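Local structure of GCN5-related N-acetyltransferase (Brucella abortus, 7N1L) at residues A49-R54 and R146-G151. The protein probably transfers acyl groups, most likely acetyl from acetyl-coenzyme A to an amine, as a member of the GCN5-related N-acetyltransferase family. Numbering follows the deposited sequence.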
loop_
_atom_site.group_PDB
_atom_site.type_symbol
_atom_site.label_atom_id
_atom_site.label_comp_id
_atom_site.label_asym_id
_atom_site.label_seq_id
_atom_site.Cartn_x
_atom_site.Cartn_y
_atom_site.Cartn_z
ATOM N N ALA A 49 16.017 8.390 -4.327
ATOM C CA ALA A 49 16.495 7.555 -3.234
ATOM C C ALA A 49 17.583 8.245 -2.420
ATOM O O ALA A 49 17.733 7.961 -1.227
ATOM C CB ALA A 49 17.000 6.219 -3.785
ATOM N N GLN A 50 18.350 9.151 -3.037
ATOM C CA GLN A 50 19.400 9.851 -2.296
ATOM C C GLN A 50 18.824 10.695 -1.158
ATOM O O GLN A 50 19.509 10.943 -0.158
ATOM C CB GLN A 50 20.238 10.715 -3.246
ATOM N N ALA A 51 17.571 11.132 -1.283
ATOM C CA ALA A 51 16.910 11.797 -0.163
ATOM C C ALA A 51 16.587 10.808 0.953
ATOM O O ALA A 51 16.865 11.071 2.129
ATOM C CB ALA A 51 15.640 12.501 -0.640
ATOM N N LEU A 52 16.001 9.660 0.601
ATOM C CA LEU A 52 15.576 8.661 1.575
ATOM C C LEU A 52 16.722 7.801 2.105
ATOM O O LEU A 52 16.475 6.915 2.932
ATOM C CB LEU A 52 14.491 7.767 0.960
ATOM N N LYS A 53 17.956 8.037 1.650
ATOM C CA LYS A 53 19.153 7.353 2.138
ATOM C C LYS A 53 19.065 5.836 1.989
ATOM O O LYS A 53 18.066 5.308 1.492
ATOM C CB LYS A 53 19.424 7.722 3.601
ATOM N N ARG A 54 20.114 5.134 2.410
ATOM C CA ARG A 54 20.167 3.680 2.312
ATOM C C ARG A 54 21.347 3.124 3.104
ATOM O O ARG A 54 22.493 3.182 2.654
ATOM C CB ARG A 54 20.266 3.242 0.850
ATOM N N ARG A 146 8.479 11.710 5.247
ATOM C CA ARG A 146 8.892 12.901 5.986
ATOM C C ARG A 146 9.926 13.680 5.195
ATOM O O ARG A 146 9.901 14.916 5.163
ATOM C CB ARG A 146 9.445 12.524 7.359
ATOM C CG ARG A 146 9.532 13.701 8.305
ATOM C CD ARG A 146 10.447 13.396 9.473
ATOM N NE ARG A 146 11.764 12.996 8.988
ATOM C CZ ARG A 146 12.812 13.808 8.910
ATOM N NH1 ARG A 146 12.747 15.067 9.328
ATOM N NH2 ARG A 146 13.953 13.350 8.397
ATOM N N VAL A 147 10.876 12.965 4.609
ATOM C CA VAL A 147 11.882 13.528 3.721
ATOM C C VAL A 147 11.831 12.689 2.454
ATOM O O VAL A 147 11.713 11.459 2.544
ATOM C CB VAL A 147 13.273 13.494 4.377
ATOM C CG1 VAL A 147 14.372 13.606 3.341
ATOM C CG2 VAL A 147 13.396 14.598 5.398
ATOM N N PRO A 148 11.888 13.292 1.254
ATOM C CA PRO A 148 11.846 14.731 0.993
ATOM C C PRO A 148 10.430 15.304 1.141
ATOM O O PRO A 148 9.456 14.598 0.895
ATOM C CB PRO A 148 12.331 14.833 -0.458
ATOM C CG PRO A 148 11.949 13.525 -1.064
ATOM C CD PRO A 148 12.062 12.503 0.019
ATOM N N GLU A 149 10.327 16.584 1.498
ATOM C CA GLU A 149 9.042 17.197 1.816
ATOM C C GLU A 149 8.149 17.444 0.597
ATOM O O GLU A 149 6.996 17.865 0.779
ATOM C CB GLU A 149 9.288 18.540 2.527
ATOM C CG GLU A 149 10.154 19.533 1.690
ATOM C CD GLU A 149 10.161 20.966 2.244
ATOM O OE1 GLU A 149 9.696 21.174 3.386
ATOM O OE2 GLU A 149 10.629 21.890 1.536
ATOM N N ASP A 150 8.650 17.232 -0.631
ATOM C CA ASP A 150 7.925 17.697 -1.817
ATOM C C ASP A 150 6.582 16.981 -1.984
ATOM O O ASP A 150 5.585 17.609 -2.366
ATOM C CB ASP A 150 8.820 17.581 -3.051
ATOM C CG ASP A 150 10.098 18.420 -2.913
ATOM O OD1 ASP A 150 10.032 19.661 -2.719
ATOM O OD2 ASP A 150 11.185 17.822 -2.945
ATOM N N GLY A 151 6.527 15.673 -1.716
ATOM C CA GLY A 151 5.237 14.997 -1.746
ATOM C C GLY A 151 4.252 15.621 -0.771
ATOM O O GLY A 151 3.110 15.941 -1.126
#
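Ala51 lays its methyl group against the ring of Pro148, with Ala51 CB 3.6 Å from Pro148 CD and 3.9 Å from Pro148 CG. The touch falls on the CD–CG side of the pyrrolidine, and a residue as small as alanine lets the helix backbone come close, its CA 6.0 Å from the CA of Pro148. Val147 CG1 rests beside the carbonyl oxygen of the same alanine: it stands anti to the backbone N (chi1 160°), which carries this methyl to 3.8 Å from Ala51 O and leaves only a loose apolar contact, 4.3 Å, with Ala51 CB. The peptide bond between Val147 and Pro148 is cis, a form that proline tolerates far better than other residues, and Val147 CG1 and the Pro148 ring both lie near Ala51. In the GNAT fold this joins the C-terminal end of helix 38-52 to the loop that leaves strand 137-144 and leads into helix 150-158. The contact is small, burying 125 Å² in all, and lies at the surface. Lys53, with positive phi, is the first residue to depart from helical backbone angles, and a weak bond joins Lys53 N to Ala49 O. Val98 of the second subunit packs on Ala49 and Leu52, while Arg146, near the start of the loop, packs on Asp163 of that subunit.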